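Local coordinates for protein anti-sigma-I factor RsgI2 (Clostridium thermocellum, PDB 4B9P) that probably senses extracellular polysaccharide through its cellulose-binding family 3 module, captured here, and in response releases the sigma factor SigI2 that it holds inactive, at residues A[21-26]-A[46-51]. Sequence-based numbering, arbitrary orientation.
Sequences KELQPR and YYYTKD. With CA (calcium ion), chain B.
L23 sets its CD1 methyl on the face of the Y48 ring. This is a CH-pi contact: CD1 lies 3.9 Å from the ring centroid of Y48 and only 12° off the ring normal. The nearest ring atom is Y48 CD2, 3.8 Å from L23 CD1. The Y48 ring is turned in under this methyl by a first torsion of 68°, which places CG between the backbone N and the carbonyl carbon. The same L23 methyl also approaches Y46 obliquely, with CD1 4.5 Å from Y46 CE1.

P25 packs against Y46. Its CB is 3.7 Å from Y46 CD2, and its CG lies over one face of that ring, toward the rim. Y46 holds CG anti to its backbone N (chi1 -179°), which carries the ring across to the proline. No hydrogen bond joins the two segments. All four touching residues are buried, and the contact is apolar.

The phenol ends are tied down from outside. Y48 OH hydrogen-bonds E56 OE2, and the strongest polar partner of the Y46 side chain is N13. I111 of strand 104-111 touches both L23 and P25.

Just past Y48 the chain reaches the calcium ion. T49 binds it twice, through the backbone O at 2.5 Å and through OG1 at 2.4 Å. D51 is bidentate, with OD1 2.6 Å and OD2 2.5 Å from the calcium. A water also binds, and D132, S135 and D136 complete the site. The Y48 side chain touches D136, so the hydrophobic core directly adjoins the metal site. P25, which opens strand 25-31, and L23 in the loop just before it meet Y46 and Y48 of strand 42-48. These strands belong to the two facing antiparallel sheets of the calcium-bearing CBM3 beta-sandwich, so the contact is part of the core between them.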
# COMPACT_ATOMS: atom_id res chain seq x y z
N LYS A 21 6.09 3.57 -14.66
CA LYS A 21 5.30 4.80 -14.57
C LYS A 21 4.12 4.64 -13.63
O LYS A 21 3.34 5.58 -13.44
CB LYS A 21 4.86 5.31 -15.93
CG LYS A 21 3.96 4.35 -16.66
CD LYS A 21 3.59 5.01 -18.03
CE LYS A 21 2.96 4.08 -19.02
NZ LYS A 21 1.55 3.74 -18.64
N GLU A 22 4.01 3.47 -12.98
CA GLU A 22 3.03 3.31 -11.91
C GLU A 22 3.48 2.26 -10.93
O GLU A 22 3.92 1.19 -11.31
CB GLU A 22 1.61 3.01 -12.37
CG GLU A 22 1.39 2.24 -13.59
CD GLU A 22 -0.11 2.12 -13.90
OE1 GLU A 22 -0.74 1.27 -13.26
OE2 GLU A 22 -0.68 2.87 -14.74
N LEU A 23 3.39 2.59 -9.65
CA LEU A 23 3.56 1.57 -8.61
C LEU A 23 2.29 0.75 -8.55
O LEU A 23 1.20 1.30 -8.55
CB LEU A 23 3.78 2.24 -7.25
CG LEU A 23 4.86 3.30 -7.18
CD1 LEU A 23 4.96 3.89 -5.76
CD2 LEU A 23 6.21 2.76 -7.65
N GLN A 24 2.44 -0.58 -8.52
CA GLN A 24 1.28 -1.47 -8.46
C GLN A 24 1.41 -2.47 -7.32
O GLN A 24 1.48 -3.67 -7.53
CB GLN A 24 1.09 -2.19 -9.79
CG GLN A 24 0.58 -1.25 -10.87
CD GLN A 24 -0.05 -2.01 -12.02
OE1 GLN A 24 -0.10 -3.26 -12.02
NE2 GLN A 24 -0.52 -1.27 -13.01
N PRO A 25 1.41 -1.99 -6.08
CA PRO A 25 1.34 -2.91 -4.94
C PRO A 25 -0.05 -3.54 -4.82
O PRO A 25 -1.08 -2.84 -4.97
CB PRO A 25 1.64 -1.99 -3.74
CG PRO A 25 1.06 -0.70 -4.15
CD PRO A 25 1.29 -0.58 -5.64
N ARG A 26 -0.07 -4.85 -4.61
CA ARG A 26 -1.31 -5.56 -4.34
C ARG A 26 -1.19 -6.13 -2.94
O ARG A 26 -0.15 -6.72 -2.62
CB ARG A 26 -1.51 -6.66 -5.37
CG ARG A 26 -1.67 -6.04 -6.75
CD ARG A 26 -2.06 -7.01 -7.79
NE ARG A 26 -2.47 -6.28 -8.98
CZ ARG A 26 -3.08 -6.86 -10.00
NH1 ARG A 26 -3.28 -8.16 -9.99
NH2 ARG A 26 -3.46 -6.13 -11.04
N TYR A 46 2.86 1.55 2.47
CA TYR A 46 3.81 1.07 1.47
C TYR A 46 4.84 2.20 1.32
O TYR A 46 4.50 3.28 0.83
CB TYR A 46 3.09 0.83 0.13
CG TYR A 46 4.02 0.30 -0.96
CD1 TYR A 46 4.76 1.18 -1.78
CD2 TYR A 46 4.13 -1.07 -1.20
CE1 TYR A 46 5.63 0.69 -2.74
CE2 TYR A 46 5.00 -1.57 -2.20
CZ TYR A 46 5.72 -0.68 -2.97
OH TYR A 46 6.54 -1.23 -3.89
N TYR A 47 6.08 1.93 1.72
CA TYR A 47 7.14 2.95 1.75
C TYR A 47 7.98 2.93 0.48
O TYR A 47 8.32 1.85 -0.04
CB TYR A 47 8.08 2.67 2.91
CG TYR A 47 7.49 2.84 4.26
CD1 TYR A 47 7.39 4.12 4.84
CD2 TYR A 47 6.98 1.75 4.96
CE1 TYR A 47 6.87 4.28 6.12
CE2 TYR A 47 6.44 1.90 6.21
CZ TYR A 47 6.37 3.16 6.79
OH TYR A 47 5.82 3.25 8.06
N TYR A 48 8.35 4.11 -0.01
CA TYR A 48 9.08 4.17 -1.27
C TYR A 48 9.81 5.52 -1.33
O TYR A 48 9.64 6.39 -0.46
CB TYR A 48 8.11 4.00 -2.45
CG TYR A 48 7.12 5.14 -2.67
CD1 TYR A 48 5.95 5.27 -1.89
CD2 TYR A 48 7.32 6.07 -3.68
CE1 TYR A 48 5.07 6.28 -2.07
CE2 TYR A 48 6.40 7.10 -3.90
CZ TYR A 48 5.28 7.17 -3.09
OH TYR A 48 4.38 8.19 -3.29
N THR A 49 10.63 5.67 -2.36
CA THR A 49 11.22 6.98 -2.69
C THR A 49 10.56 7.52 -3.95
O THR A 49 10.55 6.86 -4.99
CB THR A 49 12.72 6.86 -2.88
OG1 THR A 49 13.00 5.74 -3.73
CG2 THR A 49 13.43 6.71 -1.51
N LYS A 50 9.98 8.72 -3.84
CA LYS A 50 9.23 9.32 -4.97
C LYS A 50 10.12 9.73 -6.13
O LYS A 50 9.62 9.99 -7.22
CB LYS A 50 8.40 10.51 -4.49
CG LYS A 50 9.29 11.70 -4.06
CD LYS A 50 8.48 12.87 -3.55
CE LYS A 50 9.34 14.10 -3.24
NZ LYS A 50 10.31 13.84 -2.17
N ASP A 51 11.44 9.78 -5.91
CA ASP A 51 12.38 10.13 -6.95
C ASP A 51 11.99 11.51 -7.49
O ASP A 51 11.82 12.43 -6.68
CB ASP A 51 12.45 9.01 -7.99
CG ASP A 51 12.61 7.62 -7.34
OD1 ASP A 51 13.35 7.47 -6.33
OD2 ASP A 51 12.00 6.67 -7.85
CA CA B . 12.09 5.19 -5.90
O HOH W 1 9.83 4.67 -6.79